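Local coordinates for protein nicotinate phosphoribosyltransferase (Saccharomyces cerevisiae, PDB 1VLP) that catalyses the ATP-dependent synthesis of nicotinate ribonucleotide from nicotinic acid and phosphoribosyl diphosphate, the first step from this vitamin to NAD, at residues 90-95 against 270-275; 251-256 against 393-398; 401-406 against 419-424. One frame throughout, in Å; residues are numbered along the deposited sequence. Where two conformers were deposited one is given.

The centres of the three contacts lie about 20 to 21 Å from the centre of the chain. Contact 1 brings the N-terminal family region to the C-terminal end of helix 260-272, and its Tyr91 side chain is about 9 Å from those of Tyr27 and Thr241, which probably bind nicotinate, as in relatives. Contact 2 uses the end of helix 244-254, which precedes 260-272 in the chain; its centre is about 25 Å from that of contact 1. Contacts 2 and 3 are neighbours, with centres about 14 Å apart, and meet, in one of two Arg419 conformers, through a long, weak ion pair, Glu255 OE2 to Arg419 NH2 at 3.4 Å. Both lie away from the substrate sites.

Contact 1 of 3, residues 90-95 against 270-275; sequences PYLPSA and NTFGAK
Phe272, Tyr91 and Pro93 carry most of the 211 Å² buried where the turn leading into helix 94-101 meets the C-terminal end of helix 260-272. The contact joins the N-terminal family region of this type II phosphoribosyltransferase to its TIM-barrel-clan family region. The aromatic pair is an offset edge-to-face stack: the edge of Tyr91 turns toward the face of Phe272, planes at 79° and centroids 5.8 Å apart. Tyr91 CD1 comes closest, 3.8 Å from Phe272 CD1. Tyr91 CG sits between its own backbone N and carbonyl carbon (chi1 52°), which lays the ring beside Phe272 while CB comes 3.6 Å from Phe272 O. Pro93, at the N-cap position of helix 94-101, meets the other ring at a slant, its CD 3.9 Å from Phe272 CE1, and its CG meets Thr271 CG2 at 4.0 Å. An alanine here would lack CG and CD, and would probably leave Phe272 CE1 and the Thr271 methyl without their proline neighbour, opening a gap beside the helix end. Helix 26-38 backs the junction: Tyr91 touches Met26, Leu92 touches Ala33, and both Pro93 and Thr271 touch Thr37. Thr271 OG1 is held by Cys267 O and Asn38 ND2. Thr271 CG2 also sits over the centre of the Phe272 ring, 3.7 Å above its plane, while Tyr91 O lies at the edge of that ring, 3.7 Å from Phe272 CD1.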
loop_
_atom_site.group_PDB
_atom_site.type_symbol
_atom_site.label_atom_id
_atom_site.label_comp_id
_atom_site.label_asym_id
_atom_site.label_seq_id
_atom_site.Cartn_x
_atom_site.Cartn_y
_atom_site.Cartn_z
ATOM N N PRO A 90 -18.760 -5.497 0.700
ATOM C CA PRO A 90 -19.823 -6.361 0.233
ATOM C C PRO A 90 -19.751 -6.708 -1.244
ATOM O O PRO A 90 -20.343 -7.683 -1.653
ATOM C CB PRO A 90 -21.115 -5.556 0.551
ATOM C CG PRO A 90 -20.677 -4.183 0.591
ATOM C CD PRO A 90 -19.293 -4.187 1.114
ATOM N N TYR A 91 -18.991 -5.927 -2.007
ATOM C CA TYR A 91 -18.797 -6.135 -3.428
ATOM C C TYR A 91 -17.711 -7.136 -3.762
ATOM O O TYR A 91 -17.481 -7.415 -4.922
ATOM C CB TYR A 91 -18.531 -4.783 -4.120
ATOM C CG TYR A 91 -17.423 -3.952 -3.511
ATOM C CD1 TYR A 91 -16.093 -4.120 -3.915
ATOM C CD2 TYR A 91 -17.701 -3.006 -2.522
ATOM C CE1 TYR A 91 -15.080 -3.373 -3.362
ATOM C CE2 TYR A 91 -16.692 -2.249 -1.967
ATOM C CZ TYR A 91 -15.389 -2.448 -2.382
ATOM O OH TYR A 91 -14.386 -1.693 -1.822
ATOM N N LEU A 92 -17.011 -7.702 -2.766
ATOM C CA LEU A 92 -16.150 -8.859 -3.062
ATOM C C LEU A 92 -17.006 -9.940 -3.687
ATOM O O LEU A 92 -18.094 -10.232 -3.180
ATOM C CB LEU A 92 -15.483 -9.429 -1.811
ATOM C CG LEU A 92 -14.475 -8.522 -1.126
ATOM C CD1 LEU A 92 -13.982 -9.153 0.202
ATOM C CD2 LEU A 92 -13.294 -8.255 -2.028
ATOM N N PRO A 93 -16.553 -10.516 -4.804
ATOM C CA PRO A 93 -17.340 -11.572 -5.416
ATOM C C PRO A 93 -17.587 -12.784 -4.516
ATOM O O PRO A 93 -16.706 -13.232 -3.773
ATOM C CB PRO A 93 -16.545 -11.971 -6.667
ATOM C CG PRO A 93 -15.561 -10.891 -6.876
ATOM C CD PRO A 93 -15.351 -10.171 -5.592
ATOM N N SER A 94 -18.792 -13.335 -4.648
ATOM C CA SER A 94 -19.154 -14.558 -3.965
ATOM C C SER A 94 -18.140 -15.686 -4.065
ATOM O O SER A 94 -17.822 -16.356 -3.059
ATOM C CB SER A 94 -20.526 -15.037 -4.489
ATOM O OG SER A 94 -21.480 -14.157 -3.949
ATOM N N ALA A 95 -17.625 -15.883 -5.272
ATOM C CA ALA A 95 -16.714 -16.976 -5.539
ATOM C C ALA A 95 -15.359 -16.816 -4.848
ATOM O O ALA A 95 -14.726 -17.810 -4.500
ATOM C CB ALA A 95 -16.533 -17.146 -7.026
ATOM N N ASN A 270 -15.656 -4.662 -14.144
ATOM C CA ASN A 270 -16.378 -5.896 -14.384
ATOM C C ASN A 270 -16.314 -6.816 -13.154
ATOM O O ASN A 270 -17.279 -7.536 -12.888
ATOM C CB ASN A 270 -15.907 -6.559 -15.696
ATOM C CG ASN A 270 -16.256 -5.726 -16.958
ATOM O OD1 ASN A 270 -17.174 -4.895 -16.972
ATOM N ND2 ASN A 270 -15.503 -5.955 -18.022
ATOM N N THR A 271 -15.256 -6.728 -12.345
ATOM C CA THR A 271 -15.144 -7.516 -11.119
ATOM C C THR A 271 -15.959 -7.017 -9.909
ATOM O O THR A 271 -16.626 -7.795 -9.226
ATOM C CB THR A 271 -13.669 -7.652 -10.697
ATOM O OG1 THR A 271 -12.948 -8.191 -11.808
ATOM C CG2 THR A 271 -13.500 -8.560 -9.461
ATOM N N PHE A 272 -15.908 -5.726 -9.639
ATOM C CA PHE A 272 -16.503 -5.191 -8.427
ATOM C C PHE A 272 -17.769 -4.379 -8.648
ATOM O O PHE A 272 -18.469 -4.058 -7.684
ATOM C CB PHE A 272 -15.481 -4.323 -7.732
ATOM C CG PHE A 272 -14.258 -5.097 -7.286
ATOM C CD1 PHE A 272 -14.392 -6.246 -6.497
ATOM C CD2 PHE A 272 -12.975 -4.696 -7.671
ATOM C CE1 PHE A 272 -13.248 -6.957 -6.073
ATOM C CE2 PHE A 272 -11.843 -5.406 -7.271
ATOM C CZ PHE A 272 -11.981 -6.535 -6.455
ATOM N N GLY A 273 -18.025 -4.002 -9.885
ATOM C CA GLY A 273 -19.145 -3.145 -10.202
ATOM C C GLY A 273 -18.677 -1.714 -10.340
ATOM O O GLY A 273 -17.798 -1.252 -9.588
ATOM N N ALA A 274 -19.267 -1.010 -11.311
ATOM C CA ALA A 274 -18.887 0.378 -11.611
ATOM C C ALA A 274 -18.984 1.246 -10.382
ATOM O O ALA A 274 -18.093 2.051 -10.109
ATOM C CB ALA A 274 -19.752 0.948 -12.697
ATOM N N LYS A 275 -20.041 1.089 -9.600
ATOM C CA LYS A 275 -20.160 1.956 -8.439
ATOM C C LYS A 275 -19.066 1.765 -7.391
ATOM O O LYS A 275 -18.818 2.687 -6.589
ATOM C CB LYS A 275 -21.555 1.900 -7.840
ATOM C CG LYS A 275 -21.901 0.755 -6.976
ATOM C CD LYS A 275 -23.350 0.943 -6.470
ATOM C CE LYS A 275 -23.784 -0.135 -5.497
ATOM N NZ LYS A 275 -23.910 -1.479 -6.144
#

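Contact 2 of 3, residues 251-256 against 393-398; sequences ASISED and LEVNGN
Asn398 reaches across to the end of helix 244-254, and each atom of its side chain has a neighbour there. CB lies near two oxygens in roughly perpendicular directions, 3.3 Å from Ser252 O and 4.0 Å from Glu255 OE2. The next atom, CG, is beside its own backbone N (chi1 -63°), a setting that swings the amide in front of the helix end. There Asn398 CG is 4.0 Å from Glu255 CG, and the Asn398 amide and Glu255 carboxylate planes are only 8° apart, so the two flat groups are stacked. Asn398 OD1 faces this carboxylate, 4.1 Å from Glu255 CD. At the other branch of the tip, Asn398 ND2 donates to Ser252 O at 2.7 Å. The acceptor is slightly tilted from the amide plane, and the donor stands almost in line with the Ser252 C=O bond, at a C=O...N angle of 176°.

The segment that presents Asn398 is a beta hairpin: Val395 to Asn398 form a type I' turn, closed by reciprocal backbone bonds between Val395 and Asn398, and it links strand 388-395 to strand 398-399 at the margin of the five-stranded antiparallel sheet. Just before the turn, Leu393 and Glu394 both face Thr45 in a classic beta bulge.

An apolar patch lies next to the amide. Val395 CB is 3.6 Å from Ser252 CB, and Val395 CG1 packs against Ile253 CG1 at 3.8 Å. Ser252 OG is engaged by Met248 O and His399 O, while Asn396 OD1 accepts from Thr43 N of the adjoining strand. Ile253 extends the apolar surface toward Phe39, and Val395 reaches Val42 and Val44.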
loop_
_atom_site.group_PDB
_atom_site.type_symbol
_atom_site.label_atom_id
_atom_site.label_comp_id
_atom_site.label_asym_id
_atom_site.label_seq_id
_atom_site.Cartn_x
_atom_site.Cartn_y
_atom_site.Cartn_z
ATOM N N ALA A 251 -0.668 -5.214 -18.093
ATOM C CA ALA A 251 0.224 -4.901 -19.218
ATOM C C ALA A 251 1.222 -6.017 -19.521
ATOM O O ALA A 251 1.431 -6.352 -20.679
ATOM C CB ALA A 251 0.960 -3.602 -18.960
ATOM N N SER A 252 1.805 -6.598 -18.482
ATOM C CA SER A 252 2.880 -7.583 -18.639
ATOM C C SER A 252 2.426 -8.958 -19.121
ATOM O O SER A 252 3.250 -9.739 -19.663
ATOM C CB SER A 252 3.598 -7.766 -17.326
ATOM O OG SER A 252 4.301 -6.613 -17.029
ATOM N N ILE A 253 1.156 -9.282 -18.891
ATOM C CA ILE A 253 0.632 -10.571 -19.289
ATOM C C ILE A 253 0.896 -10.737 -20.794
ATOM O O ILE A 253 1.456 -11.728 -21.213
ATOM C CB ILE A 253 -0.854 -10.754 -18.902
ATOM C CG1 ILE A 253 -0.985 -10.947 -17.392
ATOM C CG2 ILE A 253 -1.415 -11.997 -19.544
ATOM C CD1 ILE A 253 -2.356 -10.798 -16.851
ATOM N N SER A 254 0.552 -9.756 -21.614
ATOM C CA SER A 254 0.826 -9.912 -23.030
ATOM C C SER A 254 1.602 -8.736 -23.631
ATOM O O SER A 254 1.782 -8.679 -24.830
ATOM C CB SER A 254 -0.486 -10.186 -23.774
ATOM O OG SER A 254 -1.521 -9.355 -23.264
ATOM N N GLU A 255 2.081 -7.834 -22.776
ATOM C CA GLU A 255 2.857 -6.675 -23.200
ATOM C C GLU A 255 2.071 -5.716 -24.124
ATOM O O GLU A 255 2.647 -5.002 -24.939
ATOM C CB GLU A 255 4.224 -7.111 -23.753
ATOM C CG GLU A 255 5.092 -7.759 -22.656
ATOM C CD GLU A 255 6.546 -7.854 -23.047
ATOM O OE1 GLU A 255 6.849 -8.391 -24.138
ATOM O OE2 GLU A 255 7.394 -7.387 -22.263
ATOM N N ASP A 256 0.744 -5.689 -23.959
ATOM C CA ASP A 256 -0.059 -4.660 -24.575
ATOM C C ASP A 256 -0.121 -3.464 -23.606
ATOM O O ASP A 256 -1.071 -3.337 -22.795
ATOM C CB ASP A 256 -1.482 -5.157 -24.878
ATOM C CG ASP A 256 -2.245 -4.194 -25.795
ATOM O OD1 ASP A 256 -1.817 -3.017 -25.967
ATOM O OD2 ASP A 256 -3.254 -4.629 -26.384
ATOM N N LEU A 393 8.071 -7.857 -10.102
ATOM C CA LEU A 393 9.221 -7.869 -11.014
ATOM C C LEU A 393 8.945 -8.515 -12.383
ATOM O O LEU A 393 9.481 -8.080 -13.425
ATOM C CB LEU A 393 10.350 -8.672 -10.348
ATOM C CG LEU A 393 11.778 -8.722 -10.877
ATOM C CD1 LEU A 393 12.639 -7.623 -10.274
ATOM C CD2 LEU A 393 12.357 -10.040 -10.493
ATOM N N GLU A 394 8.172 -9.592 -12.370
ATOM C CA GLU A 394 7.947 -10.380 -13.554
ATOM C C GLU A 394 6.542 -10.987 -13.551
ATOM O O GLU A 394 6.068 -11.347 -12.489
ATOM C CB GLU A 394 8.979 -11.502 -13.545
ATOM C CG GLU A 394 9.403 -12.034 -14.827
ATOM C CD GLU A 394 10.569 -13.002 -14.668
ATOM O OE1 GLU A 394 10.329 -14.159 -14.243
ATOM O OE2 GLU A 394 11.723 -12.595 -14.986
ATOM N N VAL A 395 5.952 -11.110 -14.740
ATOM C CA VAL A 395 4.628 -11.726 -14.957
ATOM C C VAL A 395 4.675 -12.660 -16.193
ATOM O O VAL A 395 4.981 -12.182 -17.280
ATOM C CB VAL A 395 3.546 -10.650 -15.163
ATOM C CG1 VAL A 395 2.135 -11.297 -15.232
ATOM C CG2 VAL A 395 3.546 -9.582 -13.991
ATOM N N ASN A 396 4.413 -13.970 -15.999
ATOM C CA ASN A 396 4.516 -14.920 -17.107
ATOM C C ASN A 396 5.850 -14.708 -17.870
ATOM O O ASN A 396 5.911 -14.728 -19.085
ATOM C CB ASN A 396 3.332 -14.749 -18.040
ATOM C CG ASN A 396 2.044 -15.328 -17.465
ATOM O OD1 ASN A 396 2.054 -15.898 -16.363
ATOM N ND2 ASN A 396 0.972 -15.251 -18.231
ATOM N N GLY A 397 6.924 -14.489 -17.117
ATOM C CA GLY A 397 8.262 -14.365 -17.678
ATOM C C GLY A 397 8.600 -13.007 -18.257
ATOM O O GLY A 397 9.779 -12.760 -18.586
ATOM N N ASN A 398 7.619 -12.120 -18.349
ATOM C CA ASN A 398 7.802 -10.790 -18.940
ATOM C C ASN A 398 8.128 -9.799 -17.856
ATOM O O ASN A 398 7.672 -9.922 -16.730
ATOM C CB ASN A 398 6.533 -10.318 -19.634
ATOM C CG ASN A 398 6.141 -11.185 -20.793
ATOM O OD1 ASN A 398 6.989 -11.618 -21.566
ATOM N ND2 ASN A 398 4.862 -11.424 -20.952
#

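Contact 3 of 3, residues 401-406 against 419-424; sequences IKISDN and RVKEEL
Val420, on helix 414-423, receives Ile401 and Ile403 on its two methyl groups. The arrangement is a helix packed by a purely apolar contact against the irregular segment 401-406 that follows strand 398-399, part of the loop leading to that same helix. The local backbones stand well apart, the nearest CA atoms being those of Ile403 and Lys421 at 8.0 Å, so the side chains bridge the interval.

The two isoleucines approach differently. Ile401 and Val420 point at one another tip to tip, Ile401 CD1 ending 3.6 Å from Val420 CG2. Ile403 instead crosses Val420 obliquely, bringing its CD1 to 3.7 Å from Val420 CG1. The valine torsion explains the division: with chi1 at 171°, CG1 is anti to the backbone N and CG2 lies beside it, which spreads the methyls toward separate partners. Ile403 CD1 also lies 4.2 Å from Lys421 CG and 4.5 Å from Leu424 CD1, so this one methyl touches Val420 and Lys421 of the helix and comes near Leu424 just past its end. Lys421 thus contributes the aliphatic part of its chain, while NZ extends to Asn410 OD1. Behind the contact, Ile401 rests on Thr416 and Val417 of the same helix, and Val420 touches Tyr257.

Beyond Ile403 the loop is shaped by an ST turn, in which Asn406 N donates to Ser404 OG at 3.0 Å. That hydroxyl also bonds to two carbonyls: one is Lys409 O, the other Ile403 O at 2.7 Å, approached in the carbonyl plane on a lone pair with a C=O...O angle of 111°.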
loop_
_atom_site.group_PDB
_atom_site.type_symbol
_atom_site.label_atom_id
_atom_site.label_comp_id
_atom_site.label_asym_id
_atom_site.label_seq_id
_atom_site.Cartn_x
_atom_site.Cartn_y
_atom_site.Cartn_z
ATOM N N ILE A 401 6.999 -3.263 -15.157
ATOM C CA ILE A 401 7.636 -1.930 -15.018
ATOM C C ILE A 401 6.653 -0.872 -14.592
ATOM O O ILE A 401 5.450 -1.043 -14.744
ATOM C CB ILE A 401 8.282 -1.441 -16.339
ATOM C CG1 ILE A 401 7.221 -1.254 -17.466
ATOM C CG2 ILE A 401 9.370 -2.398 -16.769
ATOM C CD1 ILE A 401 7.529 -0.223 -18.456
ATOM N N LYS A 402 7.204 0.232 -14.075
ATOM C CA LYS A 402 6.442 1.396 -13.699
ATOM C C LYS A 402 7.171 2.637 -14.204
ATOM O O LYS A 402 8.405 2.785 -14.015
ATOM C CB LYS A 402 6.270 1.490 -12.188
ATOM C CG LYS A 402 5.444 2.685 -11.802
ATOM C CD LYS A 402 4.931 2.600 -10.396
ATOM C CE LYS A 402 6.025 2.660 -9.422
ATOM N NZ LYS A 402 5.476 3.199 -8.148
ATOM N N ILE A 403 6.421 3.539 -14.823
ATOM C CA ILE A 403 7.005 4.755 -15.357
ATOM C C ILE A 403 6.912 5.833 -14.281
ATOM O O ILE A 403 7.917 6.483 -13.969
ATOM C CB ILE A 403 6.349 5.189 -16.689
ATOM C CG1 ILE A 403 6.719 4.188 -17.791
ATOM C CG2 ILE A 403 6.801 6.597 -17.075
ATOM C CD1 ILE A 403 5.914 4.308 -19.006
ATOM N N SER A 404 5.723 5.981 -13.683
ATOM C CA SER A 404 5.400 7.031 -12.693
ATOM C C SER A 404 5.328 8.387 -13.390
ATOM O O SER A 404 5.541 8.485 -14.576
ATOM C CB SER A 404 6.377 7.111 -11.505
ATOM O OG SER A 404 7.421 8.024 -11.750
ATOM N N ASP A 405 4.966 9.419 -12.621
ATOM C CA ASP A 405 4.914 10.812 -13.104
ATOM C C ASP A 405 6.223 11.578 -12.809
ATOM O O ASP A 405 6.394 12.707 -13.265
ATOM C CB ASP A 405 3.718 11.536 -12.464
ATOM C CG ASP A 405 2.391 11.304 -13.217
ATOM O OD1 ASP A 405 2.413 10.829 -14.355
ATOM O OD2 ASP A 405 1.337 11.663 -12.649
ATOM N N ASN A 406 7.142 10.953 -12.083
ATOM C CA ASN A 406 8.517 11.470 -11.917
ATOM C C ASN A 406 9.264 10.810 -13.064
ATOM O O ASN A 406 9.796 9.714 -12.908
ATOM C CB ASN A 406 9.040 11.049 -10.543
ATOM C CG ASN A 406 10.234 11.863 -10.072
ATOM O OD1 ASN A 406 11.076 12.285 -10.859
ATOM N ND2 ASN A 406 10.306 12.080 -8.761
ATOM N N ARG A 419 11.218 1.036 -24.355
ATOM C CA ARG A 419 10.292 0.543 -25.375
ATOM C C ARG A 419 8.864 1.053 -25.111
ATOM O O ARG A 419 8.162 1.440 -26.032
ATOM C CB ARG A 419 10.154 -0.983 -25.321
ATOM C CG ARG A 419 11.269 -1.869 -25.865
ATOM C CD ARG A 419 10.816 -3.354 -26.042
ATOM N NE ARG A 419 9.933 -3.916 -24.983
ATOM C CZ ARG A 419 8.596 -3.932 -25.010
ATOM N NH1 ARG A 419 7.935 -3.385 -26.015
ATOM N NH2 ARG A 419 7.903 -4.487 -24.023
ATOM N N VAL A 420 8.445 1.005 -23.845
ATOM C CA VAL A 420 7.094 1.412 -23.417
ATOM C C VAL A 420 6.909 2.925 -23.558
ATOM O O VAL A 420 5.896 3.377 -24.094
ATOM C CB VAL A 420 6.742 0.941 -21.958
ATOM C CG1 VAL A 420 5.430 1.552 -21.455
ATOM C CG2 VAL A 420 6.630 -0.554 -21.887
ATOM N N LYS A 421 7.887 3.713 -23.124
ATOM C CA LYS A 421 7.813 5.170 -23.309
ATOM C C LYS A 421 7.607 5.554 -24.779
ATOM O O LYS A 421 6.860 6.502 -25.098
ATOM C CB LYS A 421 9.054 5.843 -22.765
ATOM C CG LYS A 421 9.074 5.973 -21.282
ATOM C CD LYS A 421 10.470 6.341 -20.846
ATOM C CE LYS A 421 10.560 6.812 -19.454
ATOM N NZ LYS A 421 12.010 7.097 -19.177
ATOM N N GLU A 422 8.223 4.778 -25.669
ATOM C CA GLU A 422 8.084 4.971 -27.111
ATOM C C GLU A 422 6.680 4.600 -27.567
ATOM O O GLU A 422 6.011 5.425 -28.201
ATOM C CB GLU A 422 9.136 4.143 -27.845
ATOM C CG GLU A 422 10.557 4.653 -27.594
ATOM C CD GLU A 422 11.677 3.765 -28.169
ATOM O OE1 GLU A 422 11.389 2.671 -28.740
ATOM O OE2 GLU A 422 12.862 4.177 -28.028
ATOM N N GLU A 423 6.221 3.396 -27.185
ATOM C CA GLU A 423 4.879 2.892 -27.541
ATOM C C GLU A 423 3.763 3.814 -27.050
ATOM O O GLU A 423 2.755 3.987 -27.748
ATOM C CB GLU A 423 4.672 1.458 -27.066
ATOM C CG GLU A 423 5.541 0.403 -27.786
ATOM C CD GLU A 423 5.591 -0.952 -27.084
ATOM O OE1 GLU A 423 4.785 -1.190 -26.134
ATOM O OE2 GLU A 423 6.448 -1.789 -27.481
ATOM N N LEU A 424 3.958 4.438 -25.894
ATOM C CA LEU A 424 2.961 5.355 -25.305
ATOM C C LEU A 424 3.144 6.811 -25.721
ATOM O O LEU A 424 2.411 7.699 -25.261
ATOM C CB LEU A 424 2.972 5.246 -23.766
ATOM C CG LEU A 424 2.635 3.819 -23.324
ATOM C CD1 LEU A 424 2.476 3.729 -21.838
ATOM C CD2 LEU A 424 1.407 3.251 -24.079
#